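Local coordinates for protein 16S rRNA methylase (Uncultured bacterium, PDB 7JLZ) that probably methylates N1 of adenine 1408 in the 16S rRNA of the 30S ribosomal subunit, a modification associated with aminoglycoside resistance, at residues E28-T33 against T49-I54; L97-P102 against C131-G136; G178-K183 against R202-L207. One frame throughout, in Å; residues are numbered along the deposited sequence.

Contact 1: residues E28-T33 against T49-I54; sequences EVDLGT and TLFIGI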
loop_
_atom_site.group_PDB
_atom_site.type_symbol
_atom_site.label_atom_id
_atom_site.label_comp_id
_atom_site.label_asym_id
_atom_site.label_seq_id
_atom_site.Cartn_x
_atom_site.Cartn_y
_atom_site.Cartn_z
ATOM N N GLU A 28 -7.505 -4.002 -5.055
ATOM C CA GLU A 28 -6.302 -3.836 -4.257
ATOM C C GLU A 28 -6.048 -2.353 -4.027
ATOM O O GLU A 28 -6.100 -1.553 -4.968
ATOM C CB GLU A 28 -5.085 -4.481 -4.935
ATOM C CG GLU A 28 -3.792 -4.209 -4.159
ATOM C CD GLU A 28 -2.621 -5.037 -4.653
ATOM O OE1 GLU A 28 -2.847 -6.170 -5.117
ATOM O OE2 GLU A 28 -1.470 -4.533 -4.571
ATOM N N VAL A 29 -5.790 -1.983 -2.777
ATOM C CA VAL A 29 -5.437 -0.615 -2.414
ATOM C C VAL A 29 -3.953 -0.592 -2.082
ATOM O O VAL A 29 -3.483 -1.427 -1.301
ATOM C CB VAL A 29 -6.279 -0.113 -1.226
ATOM C CG1 VAL A 29 -5.751 1.218 -0.713
ATOM C CG2 VAL A 29 -7.768 -0.036 -1.644
ATOM N N ASP A 30 -3.231 0.378 -2.643
ATOM C CA ASP A 30 -1.770 0.452 -2.555
ATOM C C ASP A 30 -1.357 1.775 -1.924
ATOM O O ASP A 30 -1.610 2.842 -2.492
ATOM C CB ASP A 30 -1.152 0.311 -3.946
ATOM C CG ASP A 30 -1.416 -1.034 -4.545
ATOM O OD1 ASP A 30 -1.160 -2.028 -3.843
ATOM O OD2 ASP A 30 -1.907 -1.111 -5.687
ATOM N N LEU A 31 -0.702 1.707 -0.766
ATOM C CA LEU A 31 -0.267 2.884 -0.032
ATOM C C LEU A 31 1.246 2.929 -0.002
ATOM O O LEU A 31 1.895 1.885 0.109
ATOM C CB LEU A 31 -0.776 2.862 1.411
ATOM C CG LEU A 31 -2.250 2.552 1.603
ATOM C CD1 LEU A 31 -2.575 2.593 3.088
ATOM C CD2 LEU A 31 -3.058 3.574 0.820
ATOM N N GLY A 32 1.802 4.133 -0.075
ATOM C CA GLY A 32 3.243 4.279 0.029
ATOM C C GLY A 32 4.008 4.025 -1.251
ATOM O O GLY A 32 5.206 3.715 -1.192
ATOM N N THR A 33 3.362 4.127 -2.404
ATOM C CA THR A 33 4.044 3.804 -3.657
ATOM C C THR A 33 4.919 4.938 -4.172
ATOM O O THR A 33 5.590 4.753 -5.194
ATOM C CB THR A 33 3.030 3.400 -4.738
ATOM O OG1 THR A 33 2.221 4.527 -5.080
ATOM C CG2 THR A 33 2.115 2.271 -4.245
ATOM N N THR A 49 -7.912 -7.242 -11.805
ATOM C CA THR A 49 -7.867 -6.610 -10.495
ATOM C C THR A 49 -7.848 -5.095 -10.654
ATOM O O THR A 49 -7.151 -4.563 -11.524
ATOM C CB THR A 49 -6.630 -7.084 -9.715
ATOM O OG1 THR A 49 -6.720 -8.502 -9.491
ATOM C CG2 THR A 49 -6.518 -6.369 -8.388
ATOM N N LEU A 50 -8.618 -4.398 -9.823
ATOM C CA LEU A 50 -8.561 -2.941 -9.775
ATOM C C LEU A 50 -7.515 -2.524 -8.747
ATOM O O LEU A 50 -7.590 -2.927 -7.580
ATOM C CB LEU A 50 -9.930 -2.356 -9.426
ATOM C CG LEU A 50 -10.007 -0.831 -9.278
ATOM C CD1 LEU A 50 -9.720 -0.123 -10.589
ATOM C CD2 LEU A 50 -11.394 -0.438 -8.739
ATOM N N PHE A 51 -6.545 -1.720 -9.167
ATOM C CA PHE A 51 -5.505 -1.230 -8.272
ATOM C C PHE A 51 -5.719 0.250 -7.993
ATOM O O PHE A 51 -5.845 1.053 -8.925
ATOM C CB PHE A 51 -4.108 -1.463 -8.868
ATOM C CG PHE A 51 -3.766 -2.923 -9.039
ATOM C CD1 PHE A 51 -4.155 -3.607 -10.178
ATOM C CD2 PHE A 51 -3.076 -3.614 -8.048
ATOM C CE1 PHE A 51 -3.864 -4.952 -10.336
ATOM C CE2 PHE A 51 -2.775 -4.971 -8.210
ATOM C CZ PHE A 51 -3.175 -5.635 -9.353
ATOM N N ILE A 52 -5.715 0.613 -6.712
ATOM C CA ILE A 52 -6.002 1.971 -6.273
ATOM C C ILE A 52 -4.816 2.486 -5.476
ATOM O O ILE A 52 -4.538 1.976 -4.387
ATOM C CB ILE A 52 -7.270 2.025 -5.408
ATOM C CG1 ILE A 52 -8.423 1.365 -6.163
ATOM C CG2 ILE A 52 -7.553 3.460 -5.009
ATOM C CD1 ILE A 52 -9.753 1.342 -5.382
ATOM N N GLY A 53 -4.147 3.519 -5.983
ATOM C CA GLY A 53 -3.093 4.193 -5.236
ATOM C C GLY A 53 -3.638 5.418 -4.522
ATOM O O GLY A 53 -4.429 6.172 -5.090
ATOM N N ILE A 54 -3.198 5.627 -3.276
ATOM C CA ILE A 54 -3.630 6.773 -2.472
ATOM C C ILE A 54 -2.409 7.495 -1.917
ATOM O O ILE A 54 -1.625 6.902 -1.167
ATOM C CB ILE A 54 -4.554 6.340 -1.321
ATOM C CG1 ILE A 54 -5.671 5.440 -1.861
ATOM C CG2 ILE A 54 -5.147 7.567 -0.621
ATOM C CD1 ILE A 54 -6.565 4.854 -0.752
#
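The ring of Phe-51 has Glu-28 OE2 and Asp-30 OD2 at its edge, in plane, while the methyl CG2 of Thr-49, from its own segment, lies over the rim of one face. Asp-30 OD2 meets the edge at Phe-51 CD2, 3.6 Å away, with the carboxylate only 16° from the ring plane. The carboxylate of Glu-28 is turned much more steeply against the ring, and its OE1 comes within 3.3 Å of Phe-51 CE2. With CG anti to the backbone N (chi1 175°) and the chain extended, Glu-28 carries its acid out to the ring.

The backbones run parallel, alternating Glu-28 N to Leu-50 O, Ile-52 N to Glu-28 O and Asp-30 N to Ile-52 O (2.7 Å); the last rung, Ile-54 N to Asp-30 O, is weak. On the sheet face opposite Glu-28, Asp-30 and Phe-51, Val-29 CG1 meets Ile-54 CD1 at 3.7 Å, and Leu-31 CD2 packs on Ile-54 CB.

The strands belong to the beta-alpha-beta unit connected by helix 37-45, and the sequence after Asp-30 is consistent with the glycine-rich S-adenosylmethionine loop of Rossmann-like methyltransferases. Glu-28 OE2 and Asp-30 OD1 lie 2.6 Å apart, so one acid probably holds a proton; Asp-30 OD2, buried without a polar partner, may be eased slightly by the positive rim of the ring.

Contact 2: residues L97-P102 against C131-G136; sequences LTIILP and CEIVLG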
loop_
_atom_site.group_PDB
_atom_site.type_symbol
_atom_site.label_atom_id
_atom_site.label_comp_id
_atom_site.label_asym_id
_atom_site.label_seq_id
_atom_site.Cartn_x
_atom_site.Cartn_y
_atom_site.Cartn_z
ATOM N N LEU A 97 -4.574 -5.104 0.633
ATOM C CA LEU A 97 -4.018 -3.809 0.996
ATOM C C LEU A 97 -2.511 -3.978 1.064
ATOM O O LEU A 97 -2.016 -4.774 1.864
ATOM C CB LEU A 97 -4.560 -3.329 2.346
ATOM C CG LEU A 97 -3.955 -2.051 2.915
ATOM C CD1 LEU A 97 -4.183 -0.866 1.989
ATOM C CD2 LEU A 97 -4.566 -1.783 4.299
ATOM N N THR A 98 -1.791 -3.255 0.220
ATOM C CA THR A 98 -0.332 -3.278 0.250
ATOM C C THR A 98 0.172 -1.936 0.764
ATOM O O THR A 98 -0.238 -0.878 0.272
ATOM C CB THR A 98 0.237 -3.618 -1.131
ATOM O OG1 THR A 98 -0.205 -4.937 -1.491
ATOM C CG2 THR A 98 1.789 -3.596 -1.127
ATOM N N ILE A 99 1.046 -1.987 1.774
ATOM C CA ILE A 99 1.543 -0.806 2.458
ATOM C C ILE A 99 3.062 -0.815 2.331
ATOM O O ILE A 99 3.731 -1.639 2.961
ATOM C CB ILE A 99 1.133 -0.774 3.935
ATOM C CG1 ILE A 99 -0.387 -0.932 4.099
ATOM C CG2 ILE A 99 1.596 0.526 4.556
ATOM C CD1 ILE A 99 -0.821 -1.117 5.548
ATOM N N ILE A 100 3.609 0.081 1.511
ATOM C CA ILE A 100 5.053 0.217 1.371
ATOM C C ILE A 100 5.448 1.389 2.259
ATOM O O ILE A 100 5.341 2.559 1.863
ATOM C CB ILE A 100 5.471 0.412 -0.087
ATOM C CG1 ILE A 100 4.875 -0.712 -0.937
ATOM C CG2 ILE A 100 7.008 0.467 -0.196
ATOM C CD1 ILE A 100 4.984 -0.497 -2.432
ATOM N N LEU A 101 5.903 1.083 3.472
ATOM C CA LEU A 101 6.158 2.136 4.438
ATOM C C LEU A 101 7.331 3.004 3.975
ATOM O O LEU A 101 8.190 2.551 3.213
ATOM C CB LEU A 101 6.423 1.539 5.822
ATOM C CG LEU A 101 5.161 1.006 6.520
ATOM C CD1 LEU A 101 5.515 0.394 7.862
ATOM C CD2 LEU A 101 4.142 2.105 6.710
ATOM N N PRO A 102 7.365 4.279 4.377
ATOM C CA PRO A 102 6.360 4.968 5.188
ATOM C C PRO A 102 5.176 5.483 4.383
ATOM O O PRO A 102 5.262 5.676 3.167
ATOM C CB PRO A 102 7.146 6.133 5.777
ATOM C CG PRO A 102 8.142 6.459 4.710
ATOM C CD PRO A 102 8.547 5.132 4.131
ATOM N N CYS A 131 -3.380 -8.228 3.976
ATOM C CA CYS A 131 -2.534 -7.045 4.041
ATOM C C CYS A 131 -1.093 -7.463 3.805
ATOM O O CYS A 131 -0.635 -8.456 4.372
ATOM C CB CYS A 131 -2.664 -6.344 5.393
ATOM S SG CYS A 131 -1.598 -4.908 5.601
ATOM N N GLU A 132 -0.395 -6.728 2.945
ATOM C CA GLU A 132 1.029 -6.930 2.720
ATOM C C GLU A 132 1.741 -5.644 3.107
ATOM O O GLU A 132 1.312 -4.549 2.717
ATOM C CB GLU A 132 1.318 -7.301 1.260
ATOM C CG GLU A 132 2.812 -7.455 0.934
ATOM C CD GLU A 132 3.074 -7.843 -0.516
ATOM O OE1 GLU A 132 2.213 -8.511 -1.123
ATOM O OE2 GLU A 132 4.151 -7.479 -1.048
ATOM N N ILE A 133 2.789 -5.765 3.916
ATOM C CA ILE A 133 3.551 -4.618 4.391
ATOM C C ILE A 133 4.992 -4.831 3.969
ATOM O O ILE A 133 5.598 -5.854 4.309
ATOM C CB ILE A 133 3.444 -4.435 5.914
ATOM C CG1 ILE A 133 1.994 -4.187 6.323
ATOM C CG2 ILE A 133 4.300 -3.272 6.376
ATOM C CD1 ILE A 133 1.821 -3.907 7.810
ATOM N N VAL A 134 5.525 -3.881 3.214
ATOM C CA VAL A 134 6.917 -3.897 2.789
ATOM C C VAL A 134 7.686 -2.976 3.723
ATOM O O VAL A 134 7.331 -1.803 3.873
ATOM C CB VAL A 134 7.054 -3.457 1.325
ATOM C CG1 VAL A 134 8.534 -3.330 0.933
ATOM C CG2 VAL A 134 6.323 -4.446 0.410
ATOM N N LEU A 135 8.727 -3.510 4.362
ATOM C CA LEU A 135 9.498 -2.800 5.367
ATOM C C LEU A 135 10.927 -2.601 4.882
ATOM O O LEU A 135 11.482 -3.440 4.161
ATOM C CB LEU A 135 9.531 -3.563 6.703
ATOM C CG LEU A 135 8.248 -3.617 7.532
ATOM C CD1 LEU A 135 8.453 -4.417 8.818
ATOM C CD2 LEU A 135 7.806 -2.213 7.855
ATOM N N GLY A 136 11.512 -1.478 5.289
ATOM C CA GLY A 136 12.915 -1.215 5.027
ATOM C C GLY A 136 13.209 0.181 4.508
ATOM O O GLY A 136 14.359 0.630 4.567
HETATM O O HOH W 1 9.200 0.252 3.789
#
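Leu-101 and Leu-135 both place CG anti to the carbonyl carbon (chi1 -74° and -71°) and continue extended, so that the two chains run alongside each other in the same direction until Leu-101 CD1 presses on Leu-135 CD2 at 3.5 Å, tighter than usual for two methyl groups. The same CD1 also touches CG2 of Ile-133, the two side chains crossing at a slant. Nearer the start of the strands, Ile-99 sends CD1 to the sulfur of Cys-131, 3.9 Å away, and helix 120-124 packs through Ile-121 over the face carrying Leu-97, Ile-99, Cys-131 and Ile-133.

On the face of Thr-98, Ile-100, Glu-132 and Val-134, Ile-100 CG1 lies alongside Val-134 CB, and Thr-98 OG1 rests 3.9 Å from Glu-132 CB. The long acid of Glu-132 runs on past this point to a salt bridge with Lys-96, so a buried carboxylate is paired within the sheet.

Four backbone hydrogen bonds hold the parallel register: Glu-132 N to Leu-97 O, Ile-99 N to Glu-132 O (2.7 Å), Val-134 N to Ile-99 O, and Leu-101 N to Val-134 O, the longest at 3.2 Å. Beyond the last rung the strands part, and a water bridges the gap, donating to Leu-101 O (2.6 Å) and to Val-134 O (2.8 Å). A cis peptide follows before Pro-102, where the chain turns out of the sheet.

Strands 94-100 and 129-135 are the fourth and fifth of the main sheet along the chain, parallel neighbours in the 3-2-1-4-5-7-6 order of Rossmann-like class I methyltransferases.

Contact 3: residues G178-K183 against R202-L207; sequences GSLGKK and RPLYQL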
loop_
_atom_site.group_PDB
_atom_site.type_symbol
_atom_site.label_atom_id
_atom_site.label_comp_id
_atom_site.label_asym_id
_atom_site.label_seq_id
_atom_site.Cartn_x
_atom_site.Cartn_y
_atom_site.Cartn_z
ATOM N N GLY A 178 9.280 -12.639 4.527
ATOM C CA GLY A 178 10.429 -12.992 3.704
ATOM C C GLY A 178 11.144 -11.770 3.172
ATOM O O GLY A 178 10.696 -10.632 3.327
ATOM N N SER A 179 12.285 -12.029 2.544
ATOM C CA SER A 179 13.046 -10.961 1.912
ATOM C C SER A 179 12.459 -10.609 0.551
ATOM O O SER A 179 11.923 -11.462 -0.159
ATOM C CB SER A 179 14.512 -11.375 1.731
ATOM O OG SER A 179 15.113 -11.726 2.962
ATOM N N LEU A 180 12.589 -9.338 0.181
ATOM C CA LEU A 180 12.274 -8.902 -1.171
ATOM C C LEU A 180 13.459 -9.172 -2.093
ATOM O O LEU A 180 14.616 -9.012 -1.696
ATOM C CB LEU A 180 11.939 -7.410 -1.179
ATOM C CG LEU A 180 10.589 -6.939 -1.727
ATOM C CD1 LEU A 180 9.455 -7.511 -0.919
ATOM C CD2 LEU A 180 10.514 -5.413 -1.737
ATOM N N GLY A 181 13.166 -9.602 -3.322
ATOM C CA GLY A 181 14.167 -9.769 -4.352
ATOM C C GLY A 181 14.020 -8.705 -5.433
ATOM O O GLY A 181 13.040 -7.964 -5.485
ATOM N N LYS A 182 15.024 -8.645 -6.314
ATOM C CA LYS A 182 15.011 -7.632 -7.367
ATOM C C LYS A 182 13.824 -7.808 -8.308
ATOM O O LYS A 182 13.349 -6.829 -8.898
ATOM C CB LYS A 182 16.327 -7.651 -8.146
ATOM C CG LYS A 182 17.297 -6.544 -7.738
ATOM C CD LYS A 182 18.372 -6.309 -8.796
ATOM C CE LYS A 182 19.155 -5.027 -8.524
ATOM N NZ LYS A 182 18.298 -3.804 -8.584
ATOM N N LYS A 183 13.324 -9.036 -8.456
ATOM C CA LYS A 183 12.110 -9.245 -9.238
ATOM C C LYS A 183 10.912 -8.562 -8.591
ATOM O O LYS A 183 9.997 -8.115 -9.291
ATOM C CB LYS A 183 11.840 -10.743 -9.404
ATOM C CG LYS A 183 13.010 -11.552 -9.964
ATOM C CD LYS A 183 13.272 -11.237 -11.435
ATOM C CE LYS A 183 14.441 -12.046 -11.984
ATOM N NZ LYS A 183 14.187 -13.513 -11.944
ATOM N N ARG A 202 21.144 -2.819 3.106
ATOM C CA ARG A 202 19.946 -2.300 2.454
ATOM C C ARG A 202 18.869 -3.362 2.192
ATOM O O ARG A 202 18.305 -3.391 1.086
ATOM C CB ARG A 202 20.320 -1.626 1.137
ATOM N N PRO A 203 18.524 -4.228 3.150
ATOM C CA PRO A 203 17.547 -5.275 2.846
ATOM C C PRO A 203 16.127 -4.756 2.961
ATOM O O PRO A 203 15.828 -3.848 3.740
ATOM C CB PRO A 203 17.838 -6.336 3.907
ATOM C CG PRO A 203 18.243 -5.531 5.091
ATOM C CD PRO A 203 18.923 -4.269 4.570
ATOM N N LEU A 204 15.249 -5.342 2.154
ATOM C CA LEU A 204 13.824 -5.052 2.214
ATOM C C LEU A 204 13.063 -6.332 2.531
ATOM O O LEU A 204 13.462 -7.426 2.113
ATOM C CB LEU A 204 13.315 -4.441 0.902
ATOM C CG LEU A 204 13.841 -3.043 0.543
ATOM C CD1 LEU A 204 13.196 -2.549 -0.743
ATOM C CD2 LEU A 204 13.601 -2.041 1.680
ATOM N N TYR A 205 11.962 -6.187 3.264
ATOM C CA TYR A 205 11.198 -7.322 3.753
ATOM C C TYR A 205 9.737 -7.161 3.373
ATOM O O TYR A 205 9.226 -6.044 3.258
ATOM C CB TYR A 205 11.308 -7.470 5.273
ATOM C CG TYR A 205 12.741 -7.592 5.728
ATOM C CD1 TYR A 205 13.387 -8.820 5.718
ATOM C CD2 TYR A 205 13.456 -6.472 6.141
ATOM C CE1 TYR A 205 14.704 -8.929 6.126
ATOM C CE2 TYR A 205 14.761 -6.572 6.544
ATOM C CZ TYR A 205 15.381 -7.801 6.540
ATOM O OH TYR A 205 16.688 -7.897 6.950
ATOM N N GLN A 206 9.094 -8.301 3.170
ATOM C CA GLN A 206 7.679 -8.408 2.841
ATOM C C GLN A 206 7.005 -9.228 3.931
ATOM O O GLN A 206 7.462 -10.321 4.252
ATOM C CB GLN A 206 7.529 -9.100 1.489
ATOM C CG GLN A 206 6.170 -9.037 0.842
ATOM C CD GLN A 206 6.164 -9.787 -0.478
ATOM O OE1 GLN A 206 6.423 -10.991 -0.515
ATOM N NE2 GLN A 206 5.895 -9.078 -1.572
ATOM N N LEU A 207 5.916 -8.712 4.484
ATOM C CA LEU A 207 5.163 -9.410 5.516
ATOM C C LEU A 207 3.715 -9.432 5.068
ATOM O O LEU A 207 3.207 -8.411 4.597
ATOM C CB LEU A 207 5.279 -8.707 6.880
ATOM C CG LEU A 207 6.592 -8.772 7.664
ATOM C CD1 LEU A 207 7.690 -7.940 7.000
ATOM C CD2 LEU A 207 6.380 -8.319 9.095
#
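Leu-180 fills the angle between Leu-204 and Gln-206 at the antiparallel edge of the class I methyltransferase sheet, where strand 172-179, outermost in the chain, pairs with strand 205-211. CD1 of Leu-180 packs against Gln-206 CB at 3.5 Å, with CG and CD of the glutamine a little farther off, and the two side chains cross at about a right angle. CD2 turns instead to Leu-204, meeting CB and CD1, while Leu-180 CB and Leu-204 CB approach to 3.9 Å. With chi1 at -123°, away from a staggered position, Leu-180 sends its two methyls to different neighbours, whereas Gln-206 extends fully from a CG anti to its backbone N.

The backbone sets these side chains in place. Gly-178 and Gln-206 form a hydrogen-bonded pair, with Gln-206 N giving a nearly straight bond to Gly-178 O (2.8 Å) and Gly-178 N returning one to Gln-206 O (3.0 Å). Ser-179 and Tyr-205 follow as a non-hydrogen-bonded pair whose side chains diverge. One step on, Leu-180 N bonds to Leu-204 O at 2.9 Å; the N-H points straight at the oxygen, yet the donor stands 40° out of the carbonyl plane.

Further out, Leu-185 of helix 182-185 packs on both Leu-180 and Leu-204, and Val-134 of strand 129-135 touches Leu-180 as well. Gly-181 is the N-cap of that short helix, and its backbone N is hydrogen-bonded to Asp-184 OD2. On the inner side of the pairing, Tyr-205 uses backbone bonds to Leu-135. Its ring lies with an edge toward Gly-178, the carbonyl O being near the ring plane and 4.0 Å from Tyr-205 CD1.

Overall arrangement
All three contacts pair strands of one mixed sheet. Contacts 1 and 2 lie in the core, their centres 11 Å apart, and share a border where strand 26-31 bonds to strand 94-100, among others through Leu-31. Contact 3, near the surface, adjoins contact 2 through Leu-135 N to Tyr-205 O (2.8 Å) but stays about 9 Å from contact 1 at the nearest atoms. The core pairs are parallel and the surface pair antiparallel. Chemistry follows place: contact 1 combines aliphatic packing with buried acids, contact 2 is largely branched aliphatic, its one acid turned to Lys-96 outside the two segments, and contact 3 rests on three backbone bonds and on Leu-180 packed between Leu-204 and the stem of Gln-206.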